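Local coordinates for putative uncharacterized protein TTHA0988 (PDB 3OEP), which is of unknown function but resembles KipI and KipA joined in one chain, and is probably not the allophanate hydrolase it was once taken for, at residues F276-P281 and A416-V421. Sequence-based numbering, arbitrary orientation.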
ATOM      1  N   PHE A 276       1.610  -7.849  14.707  1.00 11.78           N
ATOM      2  CA  PHE A 276       0.738  -7.032  15.553  1.00 13.69           C
ATOM      3  C   PHE A 276       1.469  -5.794  16.044  1.00 14.57           C
ATOM      4  O   PHE A 276       2.691  -5.798  16.202  1.00 16.29           O
ATOM      5  CB  PHE A 276       0.189  -7.833  16.738  1.00 15.49           C
ATOM      6  CG  PHE A 276       1.231  -8.609  17.480  1.00 15.18           C
ATOM      7  CD1 PHE A 276       1.811  -8.100  18.628  1.00 20.48           C
ATOM      8  CD2 PHE A 276       1.637  -9.857  17.020  1.00 20.72           C
ATOM      9  CE1 PHE A 276       2.781  -8.823  19.306  1.00 19.20           C
ATOM     10  CE2 PHE A 276       2.611 -10.579  17.693  1.00 22.91           C
ATOM     11  CZ  PHE A 276       3.178 -10.061  18.836  1.00 21.34           C
ATOM     12  N   ALA A 277       0.712  -4.730  16.282  1.00 13.27           N
ATOM     13  CA  ALA A 277       1.294  -3.454  16.658  1.00 15.94           C
ATOM     14  C   ALA A 277       0.545  -2.817  17.817  1.00 16.25           C
ATOM     15  O   ALA A 277      -0.683  -2.896  17.887  1.00 16.56           O
ATOM     16  CB  ALA A 277       1.312  -2.514  15.460  1.00 17.40           C
ATOM     17  N   TYR A 278       1.303  -2.209  18.729  1.00 17.03           N
ATOM     18  CA  TYR A 278       0.778  -1.418  19.850  1.00 19.57           C
ATOM     19  C   TYR A 278       0.099  -2.273  20.936  1.00 19.22           C
ATOM     20  O   TYR A 278       0.477  -2.221  22.113  1.00 20.01           O
ATOM     21  CB  TYR A 278      -0.142  -0.283  19.344  1.00 20.24           C
ATOM     22  CG  TYR A 278       0.556   0.739  18.433  1.00 21.45           C
ATOM     23  CD1 TYR A 278       0.495   0.633  17.043  1.00 24.72           C
ATOM     24  CD2 TYR A 278       1.275   1.802  18.974  1.00 30.33           C
ATOM     25  CE1 TYR A 278       1.139   1.572  16.210  1.00 27.30           C
ATOM     26  CE2 TYR A 278       1.914   2.739  18.159  1.00 25.95           C
ATOM     27  CZ  TYR A 278       1.844   2.621  16.783  1.00 26.88           C
ATOM     28  OH  TYR A 278       2.490   3.568  15.999  1.00 27.37           O
ATOM     29  N   LYS A 279      -0.895  -3.065  20.534  1.00 17.22           N
ATOM     30  CA  LYS A 279      -1.566  -3.999  21.422  1.00 16.42           C
ATOM     31  C   LYS A 279      -1.709  -5.329  20.698  1.00 15.98           C
ATOM     32  O   LYS A 279      -2.228  -5.379  19.583  1.00 15.31           O
ATOM     33  CB  LYS A 279      -2.945  -3.479  21.817  1.00 17.30           C
ATOM     34  CG  LYS A 279      -3.677  -4.349  22.821  1.00 19.18           C
ATOM     35  CD  LYS A 279      -5.036  -3.777  23.168  1.00 25.01           C
ATOM     36  CE  LYS A 279      -5.797  -4.703  24.102  1.00 26.78           C
ATOM     37  NZ  LYS A 279      -7.145  -4.167  24.437  1.00 28.23           N
ATOM     38  N   GLY A 280      -1.244  -6.389  21.348  1.00 16.21           N
ATOM     39  CA  GLY A 280      -1.258  -7.718  20.770  1.00 16.04           C
ATOM     40  C   GLY A 280      -2.541  -8.472  21.059  1.00 15.61           C
ATOM     41  O   GLY A 280      -3.323  -8.076  21.927  1.00 15.11           O
ATOM     42  N   PRO A 281      -2.755  -9.577  20.335  1.00 15.29           N
ATOM     43  CA  PRO A 281      -3.917 -10.421  20.540  1.00 15.10           C
ATOM     44  C   PRO A 281      -3.749 -11.345  21.733  1.00 14.98           C
ATOM     45  O   PRO A 281      -2.651 -11.480  22.272  1.00 16.05           O
ATOM     46  CB  PRO A 281      -3.981 -11.237  19.248  1.00 15.18           C
ATOM     47  CG  PRO A 281      -2.576 -11.361  18.825  1.00 16.01           C
ATOM     48  CD  PRO A 281      -1.901 -10.076  19.243  1.00 14.51           C
ATOM     49  N   ALA A 416       4.917  12.188  14.727  1.00 14.34           N
ATOM     50  CA  ALA A 416       3.583  12.601  15.167  1.00 17.69           C
ATOM     51  C   ALA A 416       2.628  11.413  15.179  1.00 19.15           C
ATOM     52  O   ALA A 416       1.856  11.228  16.123  1.00 18.98           O
ATOM     53  CB  ALA A 416       3.044  13.696  14.264  1.00 18.15           C
ATOM     54  N   ARG A 417       2.687  10.624  14.108  1.00 18.15           N
ATOM     55  CA  ARG A 417       1.845   9.450  13.924  1.00 19.69           C
ATOM     56  C   ARG A 417       2.598   8.453  13.055  1.00 18.37           C
ATOM     57  O   ARG A 417       3.384   8.848  12.191  1.00 18.06           O
ATOM     58  CB  ARG A 417       0.527   9.843  13.250  1.00 22.28           C
ATOM     59  N   ALA A 418       2.371   7.165  13.296  1.00 17.62           N
ATOM     60  CA  ALA A 418       3.060   6.112  12.556  1.00 17.09           C
ATOM     61  C   ALA A 418       2.146   4.917  12.365  1.00 18.35           C
ATOM     62  O   ALA A 418       1.575   4.408  13.331  1.00 19.69           O
ATOM     63  CB  ALA A 418       4.316   5.677  13.285  1.00 17.68           C
ATOM     64  N   ASP A 419       2.027   4.460  11.124  1.00 16.29           N
ATOM     65  CA  ASP A 419       1.313   3.222  10.847  1.00 16.48           C
ATOM     66  C   ASP A 419       1.940   2.539   9.634  1.00 13.46           C
ATOM     67  O   ASP A 419       3.066   2.873   9.257  1.00 12.49           O
ATOM     68  CB  ASP A 419      -0.194   3.486  10.703  1.00 18.43           C
ATOM     69  CG  ASP A 419      -0.544   4.413   9.553  1.00 22.91           C
ATOM     70  OD1 ASP A 419       0.283   4.642   8.643  1.00 18.98           O
ATOM     71  OD2 ASP A 419      -1.691   4.909   9.554  1.00 26.95           O
ATOM     72  N   ARG A 420       1.246   1.575   9.047  1.00 12.55           N
ATOM     73  CA  ARG A 420       1.808   0.833   7.911  1.00 12.90           C
ATOM     74  C   ARG A 420       1.842   1.654   6.624  1.00 12.01           C
ATOM     75  O   ARG A 420       2.573   1.313   5.696  1.00 12.84           O
ATOM     76  CB  ARG A 420       1.037  -0.462   7.675  1.00 12.42           C
ATOM     77  CG  ARG A 420       1.185  -1.486   8.796  1.00 13.18           C
ATOM     78  CD  ARG A 420       0.274  -2.688   8.586  1.00 13.90           C
ATOM     79  NE  ARG A 420       0.436  -3.240   7.242  1.00 14.60           N
ATOM     80  CZ  ARG A 420       1.373  -4.115   6.874  1.00 16.50           C
ATOM     81  NH1 ARG A 420       2.249  -4.611   7.746  1.00 17.93           N
ATOM     82  NH2 ARG A 420       1.424  -4.514   5.612  1.00 15.24           N
ATOM     83  N   VAL A 421       1.038   2.712   6.555  1.00 13.30           N
ATOM     84  CA  VAL A 421       1.024   3.581   5.379  1.00 12.62           C
ATOM     85  C   VAL A 421       2.242   4.505   5.393  1.00 13.64           C
ATOM     86  O   VAL A 421       2.910   4.696   4.374  1.00 13.36           O
ATOM     87  CB  VAL A 421      -0.280   4.406   5.295  1.00 13.34           C
ATOM     88  CG1 VAL A 421      -0.209   5.411   4.154  1.00 14.13           C
ATOM     89  CG2 VAL A 421      -1.487   3.489   5.127  1.00 13.13           C
TER
HETATM   90  O   HOH W   1       1.115   6.101  15.807  1.00 22.20           O
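A418 meets Y278 near the end of strand 413-418, where the phenol reaches over from the turn that follows strand 273-277. The backbone N of A418 donates to a water, 3.0 Å from N to the water oxygen, and that water in turn donates to Y278 OH at 2.9 Å, bridging the two segments. The carbonyl O of A418 lies at the edge of the tyrosine ring, near its plane, 2.9 Å from Y278 OH, while A418 CB stands 3.9 Å from the same hydroxyl. With CG anti to its own carbonyl carbon (chi1 -62°), Y278 directs the long axis of its ring at strand 413-418. The contact links two parts of the carboxyltransferase A and B region, which belongs to the cyclophilin-like clan: the antiparallel sheet holding strand 273-277 and the mixed sheet holding strand 413-418. A phenylalanine in place of Y278 would probably leave the bridging water without its acceptor on this side, and would take away one of the polar atoms close to A418 O. Beyond A418, D419 opens an Asx turn: its OD1 accepts from V421 N at 2.9 Å, the donor lying 52° out of the carboxylate plane. From the loop after strand 413-418, R420 reaches strand 273-277 through a salt bridge to E275, and its guanidinium group also pairs with D459.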